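Local coordinates for protein probable FAD-dependent oxidoreductase PA4991 (Pseudomonas aeruginosa PAO1, PDB 5EZ7) that binds one FAD per subunit and probably works as an FAD-dependent oxidoreductase of the DAO family, on a physiological substrate that is still unknown, at residues I289-A292 against R293-A297. Numbering follows the deposited sequence.
Sequences IAEA and RRELA
Arg-294 NH1 donates to Glu-291 OE1 over 2.6 Å, an i to i+3 salt bridge between partly exposed Glu-291 and exposed Arg-294. The carboxylate oxygen lies close to the guanidinium plane, at its edge, whereas NH1 meets OE1 from above the carboxylate plane; the two flat groups are turned 68° apart. A bend at chi3 (-62°) folds the arginine back toward the preceding turn, and one guanidinium face comes over Ala-290 O and Glu-291 CA, with NH1 3.5 Å from Glu-291 CA. Ala-290 O itself accepts the backbone N of Arg-294 at 3.1 Å. Four successive i to i+4 alpha-helical bonds join 289-292 to 293-297, this one among them; Leu-296 N to Ala-292 O (3.0 Å) is another, and Ala-297 N to Arg-293 O continues the series. The turns belong to helix 285-299, which packs through Ile-289, Ala-292 and Leu-296 on strands 224-236, 267-272 and 309-320 of one mixed sheet: Ile-289 on Trp-310 and Thr-312, Ala-292 on Val-232 and Leu-271, Leu-296 on Val-234 and Trp-269. Arg-293 extends alongside Ile-289, NE 4.1 Å from CG2, and its guanidinium makes a cation-pi contact with Trp-310. Glu-291 and Glu-295 also run side by side, their OE2 atoms 4.8 Å apart. Any repulsion between these two carboxylates is probably eased by Arg-294 on the first and by Arg-254, which forms a salt bridge with OE2 of buried Glu-295.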
ATOM      1  N   ILE A 289       8.421   5.810  22.061  1.00 33.01           N
ATOM      2  CA  ILE A 289       9.799   6.193  21.758  1.00 32.59           C
ATOM      3  C   ILE A 289      10.765   5.543  22.719  1.00 32.78           C
ATOM      4  O   ILE A 289      11.720   4.945  22.291  1.00 32.57           O
ATOM      5  CB  ILE A 289       9.970   7.723  21.740  1.00 33.48           C
ATOM      6  CG1 ILE A 289       9.380   8.254  20.413  1.00 33.12           C
ATOM      7  CG2 ILE A 289      11.437   8.162  21.903  1.00 33.28           C
ATOM      8  CD1 ILE A 289       8.997   9.735  20.475  1.00 33.94           C
ATOM      9  N   ALA A 290      10.500   5.634  24.008  1.00 33.99           N
ATOM     10  CA  ALA A 290      11.411   5.068  25.000  1.00 35.35           C
ATOM     11  C   ALA A 290      11.584   3.554  24.813  1.00 35.79           C
ATOM     12  O   ALA A 290      12.699   3.050  24.933  1.00 36.17           O
ATOM     13  CB  ALA A 290      10.953   5.391  26.411  1.00 36.37           C
ATOM     14  N   GLU A 291      10.491   2.858  24.494  1.00 36.03           N
ATOM     15  CA  GLU A 291      10.513   1.412  24.182  1.00 37.02           C
ATOM     16  C   GLU A 291      11.389   1.111  22.937  1.00 34.96           C
ATOM     17  O   GLU A 291      12.254   0.208  22.925  1.00 35.28           O
ATOM     18  CB  GLU A 291       9.077   0.916  23.961  1.00 37.97           C
ATOM     19  CG  GLU A 291       8.924  -0.562  23.657  1.00 40.02           C
ATOM     20  CD  GLU A 291       9.382  -1.478  24.803  1.00 44.01           C
ATOM     21  OE1 GLU A 291       9.252  -1.115  25.992  1.00 45.95           O
ATOM     22  OE2 GLU A 291       9.902  -2.576  24.523  1.00 47.21           O
ATOM     23  N   ALA A 292      11.175   1.898  21.907  1.00 33.31           N
ATOM     24  CA  ALA A 292      12.017   1.860  20.733  1.00 32.80           C
ATOM     25  C   ALA A 292      13.499   2.081  21.039  1.00 33.33           C
ATOM     26  O   ALA A 292      14.319   1.374  20.459  1.00 32.68           O
ATOM     27  CB  ALA A 292      11.555   2.881  19.706  1.00 31.85           C
ATOM     28  N   ARG A 293      13.855   3.012  21.939  1.00 34.27           N
ATOM     29  CA  ARG A 293      15.298   3.228  22.267  1.00 35.62           C
ATOM     30  C   ARG A 293      15.914   2.050  22.961  1.00 35.72           C
ATOM     31  O   ARG A 293      17.044   1.715  22.674  1.00 35.33           O
ATOM     32  CB  ARG A 293      15.569   4.379  23.219  1.00 37.76           C
ATOM     33  CG  ARG A 293      15.332   5.756  22.691  1.00 38.94           C
ATOM     34  CD  ARG A 293      15.694   6.742  23.790  1.00 40.83           C
ATOM     35  NE  ARG A 293      15.229   8.076  23.440  1.00 42.01           N
ATOM     36  CZ  ARG A 293      15.937   8.986  22.766  1.00 43.69           C
ATOM     37  NH1 ARG A 293      17.198   8.731  22.359  1.00 44.31           N
ATOM     38  NH2 ARG A 293      15.385  10.186  22.495  1.00 43.77           N
ATOM     39  N   ARG A 294      15.200   1.480  23.922  1.00 36.27           N
ATOM     40  CA  ARG A 294      15.665   0.283  24.574  1.00 38.77           C
ATOM     41  C   ARG A 294      15.948  -0.812  23.553  1.00 38.30           C
ATOM     42  O   ARG A 294      17.015  -1.417  23.560  1.00 37.66           O
ATOM     43  CB  ARG A 294      14.671  -0.215  25.639  1.00 41.43           C
ATOM     44  CG  ARG A 294      14.743   0.555  26.959  1.00 43.23           C
ATOM     45  CD  ARG A 294      13.928  -0.150  28.056  1.00 45.97           C
ATOM     46  NE  ARG A 294      12.493  -0.220  27.723  1.00 46.02           N
ATOM     47  CZ  ARG A 294      11.614   0.766  27.930  1.00 45.87           C
ATOM     48  NH1 ARG A 294      10.329   0.610  27.564  1.00 44.85           N
ATOM     49  NH2 ARG A 294      12.013   1.921  28.484  1.00 45.61           N
ATOM     50  N   GLU A 295      15.006  -1.030  22.639  1.00 37.98           N
ATOM     51  CA  GLU A 295      15.128  -2.163  21.738  1.00 38.36           C
ATOM     52  C   GLU A 295      16.251  -2.004  20.690  1.00 37.19           C
ATOM     53  O   GLU A 295      16.987  -2.956  20.414  1.00 37.14           O
ATOM     54  CB  GLU A 295      13.770  -2.497  21.151  1.00 39.92           C
ATOM     55  CG  GLU A 295      12.844  -3.144  22.183  1.00 42.52           C
ATOM     56  CD  GLU A 295      12.938  -4.660  22.163  1.00 45.67           C
ATOM     57  OE1 GLU A 295      12.304  -5.269  21.242  1.00 44.82           O
ATOM     58  OE2 GLU A 295      13.653  -5.227  23.056  1.00 48.96           O
ATOM     59  N   LEU A 296      16.431  -0.800  20.159  1.00 35.68           N
ATOM     60  CA  LEU A 296      17.586  -0.539  19.303  1.00 35.64           C
ATOM     61  C   LEU A 296      18.954  -0.599  20.006  1.00 36.05           C
ATOM     62  O   LEU A 296      19.898  -1.089  19.414  1.00 36.55           O
ATOM     63  CB  LEU A 296      17.431   0.761  18.537  1.00 34.75           C
ATOM     64  CG  LEU A 296      16.290   0.667  17.527  1.00 33.90           C
ATOM     65  CD1 LEU A 296      15.988   2.054  16.960  1.00 32.79           C
ATOM     66  CD2 LEU A 296      16.574  -0.352  16.428  1.00 33.98           C
ATOM     67  N   ALA A 297      19.049  -0.135  21.245  1.00 36.43           N
ATOM     68  CA  ALA A 297      20.262  -0.306  22.074  1.00 37.54           C
ATOM     69  C   ALA A 297      20.646  -1.774  22.242  1.00 39.77           C
ATOM     70  O   ALA A 297      21.845  -2.101  22.261  1.00 40.65           O
ATOM     71  CB  ALA A 297      20.077   0.340  23.446  1.00 37.06           C
TER